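Side-chain contacts in aminoglycoside acetyltransferase meta-AAC0020 (Uncultured bacterium, PDB 5F47), which probably transfers an acetyl group from acetyl-coenzyme A to aminoglycoside antibiotics, a modification that underlies resistance to these drugs: residues 49-52 against 56-59; 76-79 against 84-87; 90-95 against 136-141. One frame throughout, in Å; residues are numbered along the deposited sequence. Where two conformers were deposited one is given.

Contact 1. Residues 49-52 against 56-59; sequences QKLL and NFYV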
loop_
_atom_site.group_PDB
_atom_site.type_symbol
_atom_site.label_atom_id
_atom_site.label_comp_id
_atom_site.label_asym_id
_atom_site.label_seq_id
_atom_site.Cartn_x
_atom_site.Cartn_y
_atom_site.Cartn_z
ATOM N N GLN B 49 14.810 11.604 6.776
ATOM C CA GLN B 49 15.837 11.561 5.743
ATOM C C GLN B 49 16.007 10.139 5.218
ATOM O O GLN B 49 16.146 9.928 4.015
ATOM C CB GLN B 49 17.176 12.088 6.261
ATOM C CG GLN B 49 18.274 12.144 5.190
ATOM C CD GLN B 49 17.961 13.146 4.097
ATOM O OE1 GLN B 49 17.834 14.340 4.368
ATOM N NE2 GLN B 49 17.834 12.668 2.853
ATOM N N LYS B 50 16.001 9.169 6.123
ATOM C CA LYS B 50 16.118 7.761 5.744
ATOM C C LYS B 50 14.997 7.355 4.793
ATOM O O LYS B 50 15.223 6.669 3.791
ATOM C CB LYS B 50 16.105 6.875 6.993
ATOM C CG LYS B 50 16.477 5.420 6.752
ATOM C CD LYS B 50 16.634 4.668 8.077
ATOM C CE LYS B 50 16.807 3.166 7.866
ATOM N NZ LYS B 50 17.049 2.435 9.148
ATOM N N LEU B 51 13.780 7.774 5.108
ATOM C CA LEU B 51 12.649 7.511 4.219
ATOM C C LEU B 51 12.811 8.180 2.844
ATOM O O LEU B 51 12.626 7.531 1.817
ATOM C CB LEU B 51 11.352 7.960 4.898
ATOM C CG LEU B 51 10.065 7.904 4.071
ATOM C CD1 LEU B 51 9.839 6.498 3.557
ATOM C CD2 LEU B 51 8.881 8.366 4.920
ATOM N N LEU B 52 13.187 9.459 2.819
ATOM C CA LEU B 52 13.410 10.165 1.562
ATOM C C LEU B 52 14.499 9.502 0.732
ATOM O O LEU B 52 14.465 9.564 -0.510
ATOM C CB LEU B 52 13.758 11.630 1.842
ATOM C CG LEU B 52 13.715 12.619 0.686
ATOM C CD1 LEU B 52 12.303 12.675 0.131
ATOM C CD2 LEU B 52 14.154 13.988 1.180
ATOM N N ASN B 56 12.310 3.171 -3.092
ATOM C CA ASN B 56 10.936 2.712 -3.342
ATOM C C ASN B 56 9.897 3.696 -2.825
ATOM O O ASN B 56 8.734 3.343 -2.613
ATOM C CB ASN B 56 10.724 1.354 -2.699
ATOM C CG ASN B 56 11.085 1.351 -1.231
ATOM O OD1 ASN B 56 11.091 2.405 -0.567
ATOM N ND2 ASN B 56 11.359 0.164 -0.704
ATOM N N PHE B 57 10.324 4.941 -2.644
ATOM C CA PHE B 57 9.470 5.995 -2.118
ATOM C C PHE B 57 9.732 7.258 -2.906
ATOM O O PHE B 57 10.876 7.686 -3.032
ATOM C CB PHE B 57 9.759 6.214 -0.623
ATOM C CG PHE B 57 8.915 7.266 0.012
ATOM C CD1 PHE B 57 7.566 7.031 0.238
ATOM C CD2 PHE B 57 9.469 8.486 0.406
ATOM C CE1 PHE B 57 6.771 7.999 0.853
ATOM C CE2 PHE B 57 8.688 9.450 1.018
ATOM C CZ PHE B 57 7.334 9.207 1.244
ATOM N N TYR B 58 8.676 7.844 -3.456
ATOM C CA TYR B 58 8.807 9.055 -4.268
ATOM C C TYR B 58 7.755 10.086 -3.891
ATOM O O TYR B 58 6.569 9.778 -3.795
ATOM C CB TYR B 58 8.692 8.736 -5.759
ATOM C CG TYR B 58 9.851 7.972 -6.324
ATOM C CD1 TYR B 58 11.027 8.626 -6.670
ATOM C CD2 TYR B 58 9.769 6.609 -6.540
ATOM C CE1 TYR B 58 12.099 7.936 -7.212
ATOM C CE2 TYR B 58 10.833 5.913 -7.085
ATOM C CZ TYR B 58 11.993 6.582 -7.410
ATOM O OH TYR B 58 13.051 5.896 -7.959
ATOM N N VAL B 59 8.213 11.328 -3.753
ATOM C CA VAL B 59 7.386 12.449 -3.338
ATOM C C VAL B 59 7.329 13.469 -4.467
ATOM O O VAL B 59 8.363 13.837 -5.031
ATOM C CB VAL B 59 7.948 13.131 -2.078
ATOM C CG1 VAL B 59 7.027 14.242 -1.614
ATOM C CG2 VAL B 59 8.148 12.117 -0.955
HETATM O O HOH W 1 12.488 9.720 -2.350
#

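Contact 2. Residues 76-79 against 84-87; sequences VLEQ and KPLA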
loop_
_atom_site.group_PDB
_atom_site.type_symbol
_atom_site.label_atom_id
_atom_site.label_comp_id
_atom_site.label_asym_id
_atom_site.label_seq_id
_atom_site.Cartn_x
_atom_site.Cartn_y
_atom_site.Cartn_z
ATOM N N VAL B 76 6.557 2.369 -4.093
ATOM C CA VAL B 76 6.704 1.314 -5.082
ATOM C C VAL B 76 6.430 -0.036 -4.432
ATOM O O VAL B 76 7.025 -0.372 -3.393
ATOM C CB VAL B 76 8.119 1.338 -5.662
ATOM C CG1 VAL B 76 8.319 0.190 -6.666
ATOM C CG2 VAL B 76 8.388 2.709 -6.296
ATOM N N LEU B 77 5.533 -0.794 -5.045
ATOM C CA LEU B 77 5.281 -2.170 -4.625
ATOM C C LEU B 77 5.675 -3.139 -5.737
ATOM O O LEU B 77 4.948 -3.296 -6.728
ATOM C CB LEU B 77 3.805 -2.355 -4.264
ATOM C CG LEU B 77 3.194 -1.367 -3.257
ATOM C CD1 LEU B 77 1.713 -1.689 -3.051
ATOM C CD2 LEU B 77 3.948 -1.351 -1.918
ATOM N N GLU B 78 6.832 -3.775 -5.588
ATOM C CA GLU B 78 7.235 -4.826 -6.514
ATOM C C GLU B 78 6.254 -5.981 -6.417
ATOM O O GLU B 78 5.876 -6.375 -5.311
ATOM C CB GLU B 78 8.653 -5.294 -6.210
ATOM C CG GLU B 78 9.706 -4.225 -6.407
ATOM C CD GLU B 78 10.030 -3.946 -7.867
ATOM O OE1 GLU B 78 10.604 -2.872 -8.137
ATOM O OE2 GLU B 78 9.741 -4.802 -8.734
ATOM N N GLN B 79 5.836 -6.508 -7.568
ATOM C CA GLN B 79 4.817 -7.556 -7.624
ATOM C C GLN B 79 5.345 -8.969 -7.778
ATOM O O GLN B 79 6.444 -9.187 -8.296
ATOM C CB GLN B 79 3.867 -7.330 -8.802
ATOM C CG GLN B 79 3.089 -6.029 -8.752
ATOM C CD GLN B 79 2.000 -6.033 -9.793
ATOM O OE1 GLN B 79 0.915 -6.570 -9.565
ATOM N NE2 GLN B 79 2.295 -5.468 -10.969
ATOM N N LYS B 84 6.533 -5.999 -13.742
ATOM C CA LYS B 84 6.275 -4.567 -13.727
ATOM C C LYS B 84 5.659 -4.155 -12.393
ATOM O O LYS B 84 4.645 -4.703 -11.999
ATOM C CB LYS B 84 5.333 -4.183 -14.875
ATOM C CG LYS B 84 5.846 -4.547 -16.269
ATOM C CD LYS B 84 4.838 -4.161 -17.327
ATOM C CE LYS B 84 5.489 -4.079 -18.699
ATOM N NZ LYS B 84 6.173 -5.349 -19.069
ATOM N N PRO B 85 6.264 -3.183 -11.698
ATOM C CA PRO B 85 5.734 -2.838 -10.375
ATOM C C PRO B 85 4.449 -2.030 -10.379
ATOM O O PRO B 85 3.979 -1.540 -11.413
ATOM C CB PRO B 85 6.858 -1.991 -9.748
ATOM C CG PRO B 85 8.036 -2.177 -10.615
ATOM C CD PRO B 85 7.549 -2.523 -11.977
ATOM N N LEU B 86 3.886 -1.919 -9.190
ATOM C CA LEU B 86 2.786 -1.015 -8.898
ATOM C C LEU B 86 3.326 0.199 -8.166
ATOM O O LEU B 86 4.317 0.119 -7.458
ATOM C CB LEU B 86 1.726 -1.675 -8.011
ATOM C CG LEU B 86 1.103 -2.980 -8.502
ATOM C CD1 LEU B 86 0.230 -3.587 -7.423
ATOM C CD2 LEU B 86 0.283 -2.778 -9.763
ATOM N N ALA B 87 2.644 1.321 -8.321
ATOM C CA ALA B 87 2.851 2.450 -7.431
ATOM C C ALA B 87 1.572 2.767 -6.667
ATOM O O ALA B 87 0.478 2.849 -7.244
ATOM C CB ALA B 87 3.315 3.659 -8.214
#

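Contact 3. Residues 90-95 against 136-141; sequences YDLAVD and DFYRST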
loop_
_atom_site.group_PDB
_atom_site.type_symbol
_atom_site.label_atom_id
_atom_site.label_comp_id
_atom_site.label_asym_id
_atom_site.label_seq_id
_atom_site.Cartn_x
_atom_site.Cartn_y
_atom_site.Cartn_z
ATOM N N TYR B 90 -0.161 7.311 -1.553
ATOM C CA TYR B 90 -0.666 7.175 -0.209
ATOM C C TYR B 90 -1.422 8.417 0.270
ATOM O O TYR B 90 -2.511 8.302 0.845
ATOM C CB TYR B 90 0.490 6.841 0.761
ATOM C CG TYR B 90 -0.039 6.465 2.115
ATOM C CD1 TYR B 90 -0.510 5.176 2.368
ATOM C CD2 TYR B 90 -0.145 7.423 3.121
ATOM C CE1 TYR B 90 -1.044 4.848 3.627
ATOM C CE2 TYR B 90 -0.678 7.105 4.370
ATOM C CZ TYR B 90 -1.121 5.823 4.616
ATOM O OH TYR B 90 -1.647 5.560 5.866
ATOM N N ASP B 91 -0.813 9.590 0.095
ATOM C CA ASP B 91 -1.446 10.873 0.445
ATOM C C ASP B 91 -1.331 11.858 -0.695
ATOM O O ASP B 91 -0.343 11.865 -1.402
ATOM C CB ASP B 91 -0.781 11.515 1.668
ATOM C CG ASP B 91 -1.315 11.014 2.984
ATOM O OD1 ASP B 91 -2.539 10.760 3.123
ATOM O OD2 ASP B 91 -0.485 10.914 3.922
ATOM N N LEU B 92 -2.347 12.700 -0.837
ATOM C CA LEU B 92 -2.308 13.819 -1.767
ATOM C C LEU B 92 -3.059 14.976 -1.115
ATOM O O LEU B 92 -4.174 14.801 -0.615
ATOM C CB LEU B 92 -2.930 13.437 -3.122
ATOM C CG LEU B 92 -3.027 14.505 -4.214
ATOM C CD1 LEU B 92 -2.991 13.852 -5.579
ATOM C CD2 LEU B 92 -4.296 15.332 -4.073
ATOM N N ALA B 93 -2.449 16.154 -1.104
ATOM C CA ALA B 93 -3.120 17.312 -0.557
ATOM C C ALA B 93 -2.697 18.569 -1.271
ATOM O O ALA B 93 -1.573 18.671 -1.761
ATOM C CB ALA B 93 -2.849 17.446 0.952
ATOM N N VAL B 94 -3.614 19.527 -1.303
ATOM C CA VAL B 94 -3.349 20.856 -1.829
ATOM C C VAL B 94 -3.800 21.881 -0.798
ATOM O O VAL B 94 -4.859 21.729 -0.183
ATOM C CB VAL B 94 -4.058 21.073 -3.178
ATOM C CG1 VAL B 94 -3.908 22.524 -3.661
ATOM C CG2 VAL B 94 -3.496 20.112 -4.208
ATOM N N ASP B 95 -2.951 22.878 -0.576
ATOM C CA ASP B 95 -3.240 24.031 0.277
ATOM C C ASP B 95 -4.671 24.513 0.057
ATOM O O ASP B 95 -5.095 24.699 -1.082
ATOM C CB ASP B 95 -2.240 25.151 -0.041
ATOM C CG ASP B 95 -2.281 26.300 0.950
ATOM O OD1 ASP B 95 -3.383 26.742 1.343
ATOM O OD2 ASP B 95 -1.190 26.787 1.307
ATOM N N ASP B 136 -14.605 13.544 -5.741
ATOM C CA ASP B 136 -14.867 14.303 -6.948
ATOM C C ASP B 136 -13.548 14.622 -7.633
ATOM O O ASP B 136 -13.475 14.618 -8.857
ATOM C CB ASP B 136 -15.655 15.576 -6.646
ATOM C CG ASP B 136 -16.576 15.966 -7.793
ATOM O OD1 ASP B 136 -17.345 15.093 -8.269
ATOM O OD2 ASP B 136 -16.526 17.135 -8.226
ATOM N N PHE B 137 -12.498 14.860 -6.851
ATOM C CA PHE B 137 -11.186 15.123 -7.431
ATOM C C PHE B 137 -10.660 13.924 -8.225
ATOM O O PHE B 137 -10.288 14.070 -9.404
ATOM C CB PHE B 137 -10.146 15.496 -6.360
ATOM C CG PHE B 137 -8.745 15.507 -6.909
ATOM C CD1 PHE B 137 -8.319 16.559 -7.724
ATOM C CD2 PHE B 137 -7.905 14.418 -6.715
ATOM C CE1 PHE B 137 -7.056 16.545 -8.279
ATOM C CE2 PHE B 137 -6.650 14.404 -7.282
ATOM C CZ PHE B 137 -6.222 15.456 -8.052
ATOM N N TYR B 138 -10.618 12.745 -7.608
ATOM C CA TYR B 138 -10.024 11.611 -8.314
ATOM C C TYR B 138 -10.849 11.247 -9.550
ATOM O O TYR B 138 -10.293 10.853 -10.574
ATOM C CB TYR B 138 -9.852 10.402 -7.390
ATOM C CG TYR B 138 -8.711 10.605 -6.416
ATOM C CD1 TYR B 138 -7.403 10.720 -6.865
ATOM C CD2 TYR B 138 -8.943 10.691 -5.056
ATOM C CE1 TYR B 138 -6.355 10.924 -5.990
ATOM C CE2 TYR B 138 -7.892 10.902 -4.168
ATOM C CZ TYR B 138 -6.605 11.022 -4.650
ATOM O OH TYR B 138 -5.544 11.217 -3.782
ATOM N N ARG B 139 -12.157 11.437 -9.479
ATOM C CA ARG B 139 -13.007 11.107 -10.619
ATOM C C ARG B 139 -12.801 12.070 -11.774
ATOM O O ARG B 139 -13.284 11.807 -12.876
ATOM C CB ARG B 139 -14.463 11.075 -10.178
ATOM C CG ARG B 139 -14.746 9.857 -9.326
ATOM C CD ARG B 139 -16.039 9.976 -8.533
ATOM N NE ARG B 139 -16.301 8.729 -7.808
ATOM C CZ ARG B 139 -17.105 8.608 -6.758
ATOM N NH1 ARG B 139 -17.726 9.672 -6.258
ATOM N NH2 ARG B 139 -17.278 7.414 -6.188
ATOM N N SER B 140 -12.060 13.151 -11.539
ATOM C CA SER B 140 -11.762 14.136 -12.582
ATOM C C SER B 140 -10.381 13.940 -13.210
ATOM O O SER B 140 -9.939 14.758 -14.027
ATOM C CB SER B 140 -11.861 15.558 -12.013
ATOM O OG SER B 140 -10.704 15.899 -11.261
ATOM N N THR B 141 -9.693 12.865 -12.828
ATOM C CA THR B 141 -8.332 12.605 -13.304
ATOM C C THR B 141 -8.270 11.472 -14.326
ATOM O O THR B 141 -7.200 10.959 -14.615
ATOM C CB THR B 141 -7.380 12.263 -12.129
ATOM O OG1 THR B 141 -7.815 11.050 -11.493
ATOM C CG2 THR B 141 -7.361 13.413 -11.111
#

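Contact 1. Residues 49-52 against 56-59
A single water ties Leu52 to Phe57, sitting 2.7 Å from Leu52 O and equally 2.7 Å from Phe57 O. It thereby links the end of helix 45-53 to the start of strand 57-64, a helix-turn-strand connection of the GNAT fold, and offers the two main-chain carbonyls a shared polar partner where the direct meeting of the segments is apolar. That meeting is a worked example of an aliphatic side chain laid over an aromatic ring. CD1 of Leu51 stands 3.8 Å from the centroid of the Phe57 ring and 16° off its normal, a CH-pi contact over the face. The branch point follows the same face toward the rim, with Leu51 CG 3.7 Å from Phe57 CE2. Phe57 CG lies anti to the backbone N (chi1 -179°), which carries the ring out from the strand toward the helix; the main chain of Leu51 meets it as well, Leu51 O lying 3.6 Å from Phe57 CD2. At the edge, near the ring plane, lies Leu52 CA. The alternation of the strand does the rest: Phe57 and Val59 turn to the helix, while Tyr58 points away and meets Phe114 of helix 103-117 edge-to-face. Helix 21-34 closes over the same apolar patch, since Leu51 and Val59 both touch Phe24. One turn back, the amide NE2 of Gln49 bonds to Glu18 O and to Asn53 OD1, and so probably helps to position two of the residues that bind calcium together with Asn55. The side chain of Leu52 lies about 8 Å from a bound calcium ion; its CD1 makes a looser apolar contact, 4.3 Å from Val59 CG2.

Contact 2. Residues 76-79 against 84-87
The side-chain amide of Gln79 presents one face to Leu86 and the N-H side of its edge to Lys84. Leu86 CG stands above the amide carbon, 3.4 Å from Gln79 CD, and the leucine fork lies flat over that one face, CD1 toward OE1 and CD2 toward NE2. In the amide plane, Gln79 NE2 donates to Lys84 O at 2.7 Å, nearly in line with that carbonyl. Two interactions at right angles thus fix the amide's rotation, helped by a bond from NE2 to Glu121 OE2. The Pro85 ring lies beside Val76, with Val76 CG1 4.0 Å from Pro85 CB; in one of two deposited conformers the Glu78 carboxylate also lies alongside, Glu78 OE1 3.6 Å from Pro85 CG. These residues close the antiparallel hairpin of strands 67-77 and 86-94, where Leu77 and Leu86 form a hydrogen-bonded pair, Leu77 N 2.9 Å from Leu86 O and Leu86 N 3.0 Å from Leu77 O; Val76 and Ala87 form the next, non-hydrogen-bonded pair. The second subunit adds a bond from its Tyr75 OH to Glu78 O. Within the chain, Leu77 and Leu86 pack on Phe124 of strand 122-128, Val76 and Ala87 on Tyr115 of helix 103-117 across the sheet.

Contact 3. Residues 90-95 against 136-141
Leu92, in one of its two deposited conformers, carries its CG on the far side from the backbone N (chi1 178°), which sends its methyl groups out from strand 86-94 toward the aromatic pair of helix 132-138. Tyr138, with CG turned opposite its carbonyl carbon (chi1 -74°), brings its hydroxyl end to Leu92, which meets both aromatics from the opposite direction. In the GNAT fold this pairing spans the region between the fourth strand and the helix after the fifth; in relatives the splayed fourth and fifth strands hold acetyl-coenzyme A, and a tyrosine on that helix often serves as general acid, a role not established for Tyr138. The oblique approach of Leu92 CD1 to Phe137 CE2, at 4.1 Å, holds for that one conformer and is provisional. Tyr138 OH approaches closer to the base of the side chain, 3.5 Å from Leu92 CB. The two rings also brace each other: Phe137 CD2 stands 3.7 Å above the plane of Tyr138, over its centre, and Tyr138 CE1 lies in plane at the edge of Phe137. Ile108 of helix 103-117 adds to the apolar cluster, touching both Leu92 and Phe137, while Tyr138 packs on Val125 and Ala127 of strand 122-128. Beyond the rings the chain makes a type I turn from Tyr138 to Thr141, and Thr141 CG2 lies 3.8 Å above one face of Phe137. The turn is held twice at Tyr138 O, which accepts from Thr141 N at 3.1 Å and, on a lone pair in the carbonyl plane, from Thr141 OG1 at 2.7 Å.

How the contacts relate
The three contacts follow one another along the chain and all reach the same mixed sheet. Contact 1 joins helix 45-53 to strand 57-64; contact 2 ties the next strand, 67-77, to strand 86-94; contact 3 runs from strand 86-94 to helix 132-138. The centres of contacts 1 and 2 lie about 15 Å apart, and the two touch where Asn56 O and Val76 N form a probable hydrogen bond between neighbouring strands. Contact 3 lies about 21 Å from each, centre to centre; it continues the strand of contact 2 and sits across the chain's centre from contact 1. Each also meets the second subunit, so elements of the GNAT core take part in the dimer too.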